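Local structure of tubulin-like protein CetZ2 (Haloferax volcanii, 4B45) at residues Asn239-Val251 against Glu306-Gly318. The protein binds and probably hydrolyses GTP, assembles into tubulin-like protofilaments and takes part in controlling the shape of the archaeal cell. Sequence-based numbering, arbitrary orientation.
Sequences NINAVMSTTRRAV and ESGRLASLVLLGG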
# COMPACT_ATOMS: atom_id res chain seq x y z
N ASN A 239 29.12 6.80 0.49
CA ASN A 239 27.74 6.40 0.74
C ASN A 239 27.53 4.90 0.63
O ASN A 239 26.40 4.43 0.59
CB ASN A 239 26.79 7.13 -0.22
CG ASN A 239 26.76 8.63 0.02
OD1 ASN A 239 26.79 9.08 1.17
ND2 ASN A 239 26.68 9.41 -1.05
N ILE A 240 28.62 4.16 0.53
CA ILE A 240 28.50 2.72 0.37
C ILE A 240 27.80 2.09 1.57
O ILE A 240 26.87 1.30 1.41
CB ILE A 240 29.87 2.06 0.13
CG1 ILE A 240 30.36 2.38 -1.28
CG2 ILE A 240 29.75 0.56 0.31
CD1 ILE A 240 31.76 1.90 -1.57
N ASN A 241 28.25 2.46 2.77
CA ASN A 241 27.62 2.04 4.02
C ASN A 241 26.17 2.48 4.14
O ASN A 241 25.30 1.69 4.55
CB ASN A 241 28.42 2.57 5.21
CG ASN A 241 27.75 2.27 6.55
OD1 ASN A 241 27.22 3.17 7.21
ND2 ASN A 241 27.77 1.00 6.95
N ALA A 242 25.91 3.74 3.80
CA ALA A 242 24.55 4.27 3.78
C ALA A 242 23.58 3.41 2.95
O ALA A 242 22.46 3.14 3.38
CB ALA A 242 24.54 5.71 3.27
N VAL A 243 24.01 2.98 1.76
CA VAL A 243 23.19 2.13 0.90
C VAL A 243 22.93 0.76 1.53
O VAL A 243 21.79 0.25 1.48
CB VAL A 243 23.82 1.94 -0.52
CG1 VAL A 243 22.99 0.98 -1.39
CG2 VAL A 243 23.92 3.28 -1.23
N MET A 244 23.97 0.17 2.12
CA MET A 244 23.85 -1.11 2.82
C MET A 244 22.86 -1.02 3.97
O MET A 244 22.02 -1.90 4.18
CB MET A 244 25.18 -1.56 3.42
CG MET A 244 26.29 -1.87 2.41
SD MET A 244 25.69 -2.97 1.12
CE MET A 244 25.61 -4.56 1.95
N SER A 245 22.97 0.05 4.75
CA SER A 245 22.24 0.10 6.00
C SER A 245 20.79 0.51 5.75
O SER A 245 19.89 -0.08 6.34
CB SER A 245 22.93 1.02 7.00
OG SER A 245 22.44 2.34 6.88
N THR A 246 20.55 1.51 4.89
CA THR A 246 19.16 1.82 4.51
C THR A 246 18.45 0.59 3.95
O THR A 246 17.27 0.36 4.24
CB THR A 246 19.03 3.00 3.50
OG1 THR A 246 19.64 2.66 2.24
CG2 THR A 246 19.64 4.27 4.08
N THR A 247 19.16 -0.19 3.14
CA THR A 247 18.57 -1.39 2.53
C THR A 247 18.24 -2.41 3.61
O THR A 247 17.13 -2.95 3.61
CB THR A 247 19.48 -2.01 1.46
OG1 THR A 247 19.82 -1.01 0.49
CG2 THR A 247 18.78 -3.15 0.75
N ARG A 248 19.18 -2.67 4.52
CA ARG A 248 18.89 -3.53 5.68
C ARG A 248 17.71 -3.05 6.51
O ARG A 248 16.85 -3.84 6.91
CB ARG A 248 20.11 -3.67 6.61
CG ARG A 248 21.30 -4.41 6.01
CD ARG A 248 22.32 -4.76 7.11
NE ARG A 248 23.67 -4.91 6.59
CZ ARG A 248 24.59 -3.95 6.63
NH1 ARG A 248 24.31 -2.78 7.19
NH2 ARG A 248 25.80 -4.17 6.13
N ARG A 249 17.67 -1.75 6.79
CA ARG A 249 16.59 -1.21 7.61
C ARG A 249 15.25 -1.35 6.90
O ARG A 249 14.26 -1.71 7.52
CB ARG A 249 16.84 0.24 8.00
CG ARG A 249 17.91 0.40 9.08
CD ARG A 249 17.69 1.67 9.86
NE ARG A 249 17.34 2.79 9.00
CZ ARG A 249 18.22 3.64 8.48
NH1 ARG A 249 19.52 3.49 8.73
NH2 ARG A 249 17.81 4.64 7.71
N ALA A 250 15.24 -1.06 5.59
CA ALA A 250 14.02 -1.13 4.79
C ALA A 250 13.42 -2.53 4.85
O ALA A 250 12.20 -2.69 4.98
CB ALA A 250 14.30 -0.72 3.34
N VAL A 251 14.28 -3.53 4.79
CA VAL A 251 13.86 -4.93 4.84
C VAL A 251 13.53 -5.42 6.25
O VAL A 251 12.62 -6.21 6.44
CB VAL A 251 14.95 -5.85 4.24
CG1 VAL A 251 14.55 -7.31 4.36
CG2 VAL A 251 15.25 -5.46 2.78
N GLU A 306 16.12 14.62 -7.09
CA GLU A 306 16.77 15.65 -6.30
C GLU A 306 16.51 15.42 -4.81
O GLU A 306 15.35 15.27 -4.38
CB GLU A 306 16.31 17.05 -6.72
CG GLU A 306 16.91 18.17 -5.89
CD GLU A 306 16.44 19.55 -6.32
OE1 GLU A 306 15.55 19.65 -7.19
OE2 GLU A 306 16.97 20.55 -5.78
N SER A 307 17.58 15.40 -4.03
CA SER A 307 17.50 15.12 -2.61
C SER A 307 18.87 15.35 -1.99
O SER A 307 19.89 15.35 -2.70
CB SER A 307 17.07 13.67 -2.40
OG SER A 307 16.92 13.35 -1.04
N GLY A 308 18.90 15.56 -0.68
CA GLY A 308 20.16 15.61 0.03
C GLY A 308 20.42 14.26 0.66
O GLY A 308 21.41 14.05 1.37
N ARG A 309 19.53 13.33 0.38
CA ARG A 309 19.56 12.02 1.00
C ARG A 309 19.60 10.88 -0.02
O ARG A 309 19.57 11.10 -1.23
CB ARG A 309 18.33 11.86 1.91
CG ARG A 309 18.22 12.99 2.93
CD ARG A 309 16.90 12.96 3.70
NE ARG A 309 16.79 11.76 4.52
CZ ARG A 309 17.41 11.60 5.69
NH1 ARG A 309 18.18 12.57 6.16
NH2 ARG A 309 17.25 10.48 6.37
N LEU A 310 19.68 9.66 0.50
CA LEU A 310 19.56 8.44 -0.28
C LEU A 310 18.51 7.62 0.42
O LEU A 310 18.37 7.72 1.64
CB LEU A 310 20.86 7.64 -0.23
CG LEU A 310 22.07 8.09 -1.01
CD1 LEU A 310 23.29 7.36 -0.49
CD2 LEU A 310 21.84 7.80 -2.48
N ALA A 311 17.80 6.79 -0.32
CA ALA A 311 16.88 5.87 0.33
C ALA A 311 16.83 4.56 -0.41
O ALA A 311 17.08 4.52 -1.61
CB ALA A 311 15.49 6.48 0.46
N SER A 312 16.52 3.50 0.33
CA SER A 312 16.18 2.22 -0.27
C SER A 312 14.68 2.01 -0.11
O SER A 312 14.11 2.18 0.97
CB SER A 312 16.93 1.07 0.40
OG SER A 312 18.33 1.24 0.28
N LEU A 313 14.05 1.65 -1.21
CA LEU A 313 12.64 1.36 -1.21
C LEU A 313 12.58 -0.07 -1.69
O LEU A 313 12.97 -0.36 -2.83
CB LEU A 313 11.95 2.29 -2.19
CG LEU A 313 10.43 2.28 -2.31
CD1 LEU A 313 9.80 2.90 -1.06
CD2 LEU A 313 10.04 3.06 -3.57
N VAL A 314 12.16 -0.98 -0.82
CA VAL A 314 12.15 -2.40 -1.16
C VAL A 314 10.76 -3.02 -1.12
O VAL A 314 10.17 -3.13 -0.05
CB VAL A 314 13.05 -3.20 -0.21
CG1 VAL A 314 12.98 -4.67 -0.56
CG2 VAL A 314 14.49 -2.69 -0.29
N LEU A 315 10.27 -3.44 -2.28
CA LEU A 315 8.99 -4.13 -2.39
C LEU A 315 9.24 -5.62 -2.26
O LEU A 315 10.11 -6.17 -2.94
CB LEU A 315 8.34 -3.83 -3.75
CG LEU A 315 7.02 -4.57 -4.05
CD1 LEU A 315 5.92 -4.18 -3.05
CD2 LEU A 315 6.55 -4.35 -5.51
N LEU A 316 8.50 -6.27 -1.37
CA LEU A 316 8.62 -7.71 -1.18
C LEU A 316 7.32 -8.38 -1.57
O LEU A 316 6.28 -8.11 -0.98
CB LEU A 316 8.95 -8.03 0.27
CG LEU A 316 10.21 -7.35 0.80
CD1 LEU A 316 10.07 -7.02 2.26
CD2 LEU A 316 11.42 -8.24 0.58
N GLY A 317 7.37 -9.27 -2.55
CA GLY A 317 6.17 -9.92 -3.03
C GLY A 317 6.13 -11.36 -2.56
O GLY A 317 7.18 -11.99 -2.40
N GLY A 318 4.93 -11.88 -2.32
CA GLY A 318 4.78 -13.25 -1.85
C GLY A 318 5.41 -13.48 -0.49
O GLY A 318 6.20 -14.40 -0.30
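Ser312 OG reaches from the strand to two threonine hydroxyls on the helix. Ser312 OG hydrogen-bonds both Thr246 OG1 (2.8 Å) and Thr247 OG1 (2.7 Å). Thr247 OG1 itself donates to Val243 O one turn back, 2.5 Å away and tilted 22° from the carbonyl plane; that oxygen also receives the helical amide of Thr247. With OG1 beside its backbone N (chi1 -54°), Thr247 can face both Val243 O and the serine. A valine in its place would probably leave Ser312 OG with Thr246 as its one hydroxyl partner across the contact and cost Val243 O its hydroxyl donor, though the helical amide would stay. The helix lies on the C-terminal domain's sheet, its axis 7.1 Å from that of strand 309-317 and inclined 37° to it, a layered alpha/beta packing of the tubulin/FtsZ superfamily. Helix 279-293 packs beside it, touching Val243 and Thr247. Around the buried hydroxyls the contact is apolar. Toward the start of the helix, Leu310 CD1 packs 3.5 Å from Asn239 CB and also meets Ala242 and Val243 CG2; the same methyl lies against the amide of Asn239, whose ND2 hydrogen-bonds the carbonyls of Ser233 and Thr276. Farther along, Val314 splits its methyls, CG2 against Ala250 CB and CG1 against Val251 CG2, each at 4.1 Å.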